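Local coordinates for protein lombricine kinase (Urechis caupo, PDB 3JPZ) that probably catalyses the reversible transfer of a phosphoryl group from ATP to the guanidino compound lombricine, as a member of the phosphagen kinase family, at residues Q31-K36 against E70-L75; L61-E66 against E74-V79. All coordinates share one frame; numbering follows the deposited sequence.

Interaction 1 (Q31-K36 against E70-L75)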
loop_
_atom_site.group_PDB
_atom_site.type_symbol
_atom_site.label_atom_id
_atom_site.label_comp_id
_atom_site.label_asym_id
_atom_site.label_seq_id
_atom_site.Cartn_x
_atom_site.Cartn_y
_atom_site.Cartn_z
ATOM N N GLN A 31 -16.930 4.523 -18.557
ATOM C CA GLN A 31 -16.739 3.945 -19.877
ATOM C C GLN A 31 -16.039 4.944 -20.793
ATOM O O GLN A 31 -15.151 4.582 -21.562
ATOM C CB GLN A 31 -18.096 3.541 -20.458
ATOM C CG GLN A 31 -18.038 2.583 -21.636
ATOM C CD GLN A 31 -19.420 2.113 -22.056
ATOM O OE1 GLN A 31 -20.370 2.895 -22.086
ATOM N NE2 GLN A 31 -19.539 0.832 -22.381
ATOM N N ARG A 32 -16.440 6.203 -20.697
ATOM C CA ARG A 32 -15.836 7.261 -21.495
ATOM C C ARG A 32 -14.356 7.397 -21.192
ATOM O O ARG A 32 -13.544 7.601 -22.094
ATOM C CB ARG A 32 -16.512 8.594 -21.201
ATOM C CG ARG A 32 -17.857 8.775 -21.863
ATOM C CD ARG A 32 -18.296 10.234 -21.818
ATOM N NE ARG A 32 -18.749 10.621 -20.487
ATOM C CZ ARG A 32 -19.958 10.367 -20.000
ATOM N NH1 ARG A 32 -20.851 9.724 -20.733
ATOM N NH2 ARG A 32 -20.277 10.761 -18.775
ATOM N N LEU A 33 -14.019 7.284 -19.911
ATOM C CA LEU A 33 -12.669 7.548 -19.436
ATOM C C LEU A 33 -11.801 6.305 -19.497
ATOM O O LEU A 33 -10.573 6.392 -19.492
ATOM C CB LEU A 33 -12.732 8.085 -18.002
ATOM C CG LEU A 33 -13.614 9.325 -17.929
ATOM C CD1 LEU A 33 -13.893 9.747 -16.488
ATOM C CD2 LEU A 33 -12.952 10.444 -18.701
ATOM N N PHE A 34 -12.447 5.148 -19.568
ATOM C CA PHE A 34 -11.735 3.877 -19.644
ATOM C C PHE A 34 -11.036 3.791 -20.996
ATOM O O PHE A 34 -11.649 4.021 -22.030
ATOM C CB PHE A 34 -12.717 2.716 -19.473
ATOM C CG PHE A 34 -12.060 1.410 -19.140
ATOM C CD1 PHE A 34 -11.796 1.072 -17.829
ATOM C CD2 PHE A 34 -11.713 0.517 -20.137
ATOM C CE1 PHE A 34 -11.192 -0.123 -17.518
ATOM C CE2 PHE A 34 -11.114 -0.683 -19.828
ATOM C CZ PHE A 34 -10.851 -1.001 -18.519
ATOM N N GLY A 35 -9.746 3.485 -20.986
ATOM C CA GLY A 35 -8.988 3.418 -22.223
ATOM C C GLY A 35 -8.268 4.717 -22.538
ATOM O O GLY A 35 -7.441 4.776 -23.447
ATOM N N LYS A 36 -8.589 5.767 -21.788
ATOM C CA LYS A 36 -7.857 7.019 -21.900
ATOM C C LYS A 36 -6.578 6.946 -21.075
ATOM O O LYS A 36 -6.501 6.240 -20.066
ATOM C CB LYS A 36 -8.703 8.204 -21.436
ATOM C CG LYS A 36 -10.067 8.296 -22.085
ATOM C CD LYS A 36 -10.661 9.685 -21.924
ATOM C CE LYS A 36 -9.970 10.683 -22.846
ATOM N NZ LYS A 36 -10.335 12.090 -22.540
ATOM N N GLU A 70 -7.027 17.226 -17.128
ATOM C CA GLU A 70 -7.677 17.438 -18.410
ATOM C C GLU A 70 -8.151 16.123 -19.043
ATOM O O GLU A 70 -9.279 16.044 -19.504
ATOM C CB GLU A 70 -6.778 18.231 -19.360
ATOM C CG GLU A 70 -5.373 17.702 -19.491
ATOM C CD GLU A 70 -4.678 18.213 -20.739
ATOM O OE1 GLU A 70 -4.841 19.409 -21.064
ATOM O OE2 GLU A 70 -3.972 17.418 -21.394
ATOM N N VAL A 71 -7.313 15.091 -19.048
ATOM C CA VAL A 71 -7.688 13.823 -19.673
ATOM C C VAL A 71 -8.899 13.208 -18.975
ATOM O O VAL A 71 -9.785 12.651 -19.623
ATOM C CB VAL A 71 -6.515 12.823 -19.685
ATOM C CG1 VAL A 71 -6.996 11.427 -20.074
ATOM C CG2 VAL A 71 -5.444 13.298 -20.638
ATOM N N PHE A 72 -8.934 13.316 -17.655
ATOM C CA PHE A 72 -10.087 12.882 -16.873
ATOM C C PHE A 72 -10.795 14.099 -16.311
ATOM O O PHE A 72 -11.301 14.087 -15.192
ATOM C CB PHE A 72 -9.622 11.936 -15.778
ATOM C CG PHE A 72 -8.705 10.872 -16.288
ATOM C CD1 PHE A 72 -9.187 9.876 -17.117
ATOM C CD2 PHE A 72 -7.354 10.898 -15.992
ATOM C CE1 PHE A 72 -8.344 8.908 -17.613
ATOM C CE2 PHE A 72 -6.507 9.927 -16.483
ATOM C CZ PHE A 72 -7.002 8.935 -17.293
ATOM N N LYS A 73 -10.825 15.150 -17.126
ATOM C CA LYS A 73 -11.404 16.431 -16.748
ATOM C C LYS A 73 -12.797 16.309 -16.150
ATOM O O LYS A 73 -13.102 16.950 -15.149
ATOM C CB LYS A 73 -11.452 17.362 -17.957
ATOM C CG LYS A 73 -11.905 18.773 -17.632
ATOM C CD LYS A 73 -11.656 19.711 -18.796
ATOM C CE LYS A 73 -11.388 21.127 -18.315
ATOM N NZ LYS A 73 -12.346 21.540 -17.257
ATOM N N GLU A 74 -13.646 15.494 -16.759
ATOM C CA GLU A 74 -15.043 15.451 -16.352
ATOM C C GLU A 74 -15.205 14.799 -14.984
ATOM O O GLU A 74 -16.191 15.044 -14.287
ATOM C CB GLU A 74 -15.885 14.719 -17.392
ATOM C CG GLU A 74 -15.992 13.223 -17.190
ATOM C CD GLU A 74 -16.997 12.604 -18.133
ATOM O OE1 GLU A 74 -18.178 13.012 -18.096
ATOM O OE2 GLU A 74 -16.601 11.723 -18.920
ATOM N N LEU A 75 -14.232 13.977 -14.602
ATOM C CA LEU A 75 -14.259 13.337 -13.297
ATOM C C LEU A 75 -13.696 14.264 -12.231
ATOM O O LEU A 75 -14.268 14.413 -11.146
ATOM C CB LEU A 75 -13.481 12.016 -13.325
ATOM C CG LEU A 75 -13.430 11.251 -12.002
ATOM C CD1 LEU A 75 -14.810 11.148 -11.350
ATOM C CD2 LEU A 75 -12.832 9.873 -12.223
#
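Arg32 grips the carboxylate of Glu74 side-on with two nitrogens, one for each oxygen. The shorter, straighter half of this salt bridge runs from NE of Arg32 to OE2 of Glu74 at 2.9 Å (N-H...O 166°); the acceptor lies in the guanidinium plane and offers its syn lone pair. The other half, Arg32 NH2 to Glu74 OE1, is longer at 3.2 Å and more bent; the two planes are 38° apart, and NH2 meets OE1 from out of the carboxylate plane. Glu74 reaches across with its chain extended beyond CG, and Leu33 crosses that chain at a slant, its CD2 3.9 Å from Glu74 OE2. Where the helix breaks at Phe72, Val71 O is taken by a side chain: Lys36, its chain bent at chi3 (74°), brings NZ to 3.0 Å from this oxygen, in the carbonyl plane on a lone pair. The type II turn from Leu33 to Lys36, closed by Lys36 N to Leu33 O, sets this lysine beside the break. Between the two polar links the packing is apolar: Leu33 CD1 meets Leu75 CB at 3.9 Å, and Leu33 CB comes within 4.1 Å of Phe72 CD1. The contact thus joins the C-terminal end of helix 27-33 to the junction of helices 68-71 and 73-83 in the small N-terminal domain, with helix 44-53 packing against Leu33 and Phe72 through Val44 and against Leu75 through Ile48.

Interaction 2 (L61-E66 against E74-V79)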
loop_
_atom_site.group_PDB
_atom_site.type_symbol
_atom_site.label_atom_id
_atom_site.label_comp_id
_atom_site.label_asym_id
_atom_site.label_seq_id
_atom_site.Cartn_x
_atom_site.Cartn_y
_atom_site.Cartn_z
ATOM N N LEU A 61 -10.179 10.580 -5.211
ATOM C CA LEU A 61 -9.640 10.931 -6.519
ATOM C C LEU A 61 -8.266 11.559 -6.368
ATOM O O LEU A 61 -8.065 12.428 -5.534
ATOM C CB LEU A 61 -10.573 11.905 -7.237
ATOM C CG LEU A 61 -10.123 12.342 -8.629
ATOM C CD1 LEU A 61 -10.105 11.143 -9.564
ATOM C CD2 LEU A 61 -11.023 13.441 -9.176
ATOM N N ILE A 62 -7.318 11.132 -7.192
ATOM C CA ILE A 62 -5.979 11.690 -7.125
ATOM C C ILE A 62 -5.325 11.710 -8.505
ATOM O O ILE A 62 -5.468 10.781 -9.289
ATOM C CB ILE A 62 -5.108 10.912 -6.126
ATOM C CG1 ILE A 62 -3.763 11.615 -5.940
ATOM C CG2 ILE A 62 -4.933 9.475 -6.594
ATOM C CD1 ILE A 62 -3.033 11.227 -4.672
ATOM N N ALA A 63 -4.636 12.800 -8.811
ATOM C CA ALA A 63 -3.972 12.933 -10.095
ATOM C C ALA A 63 -2.670 12.171 -10.074
ATOM O O ALA A 63 -1.891 12.273 -9.127
ATOM C CB ALA A 63 -3.724 14.409 -10.417
ATOM N N GLY A 64 -2.441 11.384 -11.114
ATOM C CA GLY A 64 -1.139 10.786 -11.311
ATOM C C GLY A 64 -0.179 11.820 -11.868
ATOM O O GLY A 64 1.038 11.710 -11.713
ATOM N N ASP A 65 -0.731 12.829 -12.526
ATOM C CA ASP A 65 0.075 13.871 -13.147
ATOM C C ASP A 65 -0.779 15.087 -13.502
ATOM O O ASP A 65 -1.996 15.074 -13.336
ATOM C CB ASP A 65 0.807 13.330 -14.381
ATOM C CG ASP A 65 -0.131 12.969 -15.540
ATOM O OD1 ASP A 65 -1.367 13.080 -15.404
ATOM O OD2 ASP A 65 0.384 12.568 -16.609
ATOM N N GLU A 66 -0.132 16.141 -13.983
ATOM C CA GLU A 66 -0.818 17.401 -14.227
ATOM C C GLU A 66 -1.901 17.176 -15.265
ATOM O O GLU A 66 -2.998 17.736 -15.180
ATOM C CB GLU A 66 0.175 18.460 -14.715
ATOM C CG GLU A 66 -0.478 19.703 -15.264
ATOM C CD GLU A 66 0.491 20.861 -15.407
ATOM O OE1 GLU A 66 1.719 20.636 -15.374
ATOM O OE2 GLU A 66 0.016 22.000 -15.554
ATOM N N GLU A 74 -13.646 15.494 -16.759
ATOM C CA GLU A 74 -15.043 15.451 -16.352
ATOM C C GLU A 74 -15.205 14.799 -14.984
ATOM O O GLU A 74 -16.191 15.044 -14.287
ATOM C CB GLU A 74 -15.885 14.719 -17.392
ATOM C CG GLU A 74 -15.992 13.223 -17.190
ATOM C CD GLU A 74 -16.997 12.604 -18.133
ATOM O OE1 GLU A 74 -18.178 13.012 -18.096
ATOM O OE2 GLU A 74 -16.601 11.723 -18.920
ATOM N N LEU A 75 -14.232 13.977 -14.602
ATOM C CA LEU A 75 -14.259 13.337 -13.297
ATOM C C LEU A 75 -13.696 14.264 -12.231
ATOM O O LEU A 75 -14.268 14.413 -11.146
ATOM C CB LEU A 75 -13.481 12.016 -13.325
ATOM C CG LEU A 75 -13.430 11.251 -12.002
ATOM C CD1 LEU A 75 -14.810 11.148 -11.350
ATOM C CD2 LEU A 75 -12.832 9.873 -12.223
ATOM N N PHE A 76 -12.563 14.885 -12.530
ATOM C CA PHE A 76 -11.993 15.841 -11.605
ATOM C C PHE A 76 -12.934 17.011 -11.421
ATOM O O PHE A 76 -13.114 17.486 -10.313
ATOM C CB PHE A 76 -10.623 16.316 -12.078
ATOM C CG PHE A 76 -9.540 15.324 -11.820
ATOM C CD1 PHE A 76 -8.758 15.415 -10.681
ATOM C CD2 PHE A 76 -9.334 14.272 -12.685
ATOM C CE1 PHE A 76 -7.777 14.501 -10.439
ATOM C CE2 PHE A 76 -8.355 13.345 -12.436
ATOM C CZ PHE A 76 -7.578 13.456 -11.318
ATOM N N ASP A 77 -13.565 17.456 -12.496
ATOM C CA ASP A 77 -14.406 18.640 -12.399
ATOM C C ASP A 77 -15.604 18.375 -11.490
ATOM O O ASP A 77 -15.989 19.224 -10.695
ATOM C CB ASP A 77 -14.846 19.110 -13.778
ATOM C CG ASP A 77 -13.788 19.946 -14.469
ATOM O OD1 ASP A 77 -12.634 19.962 -13.992
ATOM O OD2 ASP A 77 -14.114 20.597 -15.481
ATOM N N ALA A 78 -16.183 17.187 -11.584
ATOM C CA ALA A 78 -17.341 16.875 -10.759
ATOM C C ALA A 78 -16.934 16.786 -9.293
ATOM O O ALA A 78 -17.641 17.261 -8.402
ATOM C CB ALA A 78 -17.982 15.581 -11.212
ATOM N N VAL A 79 -15.785 16.172 -9.045
ATOM C CA VAL A 79 -15.322 15.970 -7.689
ATOM C C VAL A 79 -14.943 17.315 -7.069
ATOM O O VAL A 79 -15.353 17.626 -5.957
ATOM C CB VAL A 79 -14.135 14.974 -7.643
ATOM C CG1 VAL A 79 -13.344 15.139 -6.382
ATOM C CG2 VAL A 79 -14.641 13.544 -7.771
#
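Residues 61-63 run extended past helix 73-83, closest at Leu61 and Phe76, whose CA atoms are 7.5 Å apart, and no hydrogen bond links the two segments. This is loop-on-helix packing in the largely helical N-terminal domain of the phosphagen kinase fold, and its centrepiece is a CH-pi contact. Leu61 CD2 sits over one face of the Phe76 ring, 3.6 Å from the centroid and 19° off the normal, displaced toward the rim. With CG anti to the backbone N (chi1 -179°), the Leu61 side chain is carried to the ring, CG lying 3.7 Å from Phe76 CE1. CD2 also enters the angle between the ring and Val79, coming 3.8 Å from Val79 CB, while CD1 reaches both Phe76 CZ, at 3.8 Å, and Leu75, whose CD2 it meets at 4.0 Å. Val47 of helix 44-53 touches both Leu61 and Phe76, and Val21 of helix 20-24 touches Leu61 and Val79, so that the leucine is packed among three helices. The far end of the aromatic ring abuts the loop backbone: Phe76 CZ lies 3.8 Å from Ala63 CA, and Ile62 O is near the plane of the ring at its edge, 4.0 Å from the same CZ.

Both interactions use helix 73-83 and lie about 9 Å apart between centres, sharing Leu75, whose CB touches Leu33 and whose CD2 touches Leu61. Interaction 1 is only partly buried: its charged and polar links, with an arginine and a lysine reaching from one side, flank a leucine-centred apolar patch. Interaction 2 lies deeper, nearer the centre of the chain, and every touching residue is buried; it has no polar link across it and depends on methyl-to-ring and methyl-to-methyl packing. Interaction 1 sets the end of helix 27-33 and its following turn against the start of helix 73-83 and the break before it; interaction 2 sets the loop after helix 44-53 against the first turns of that helix.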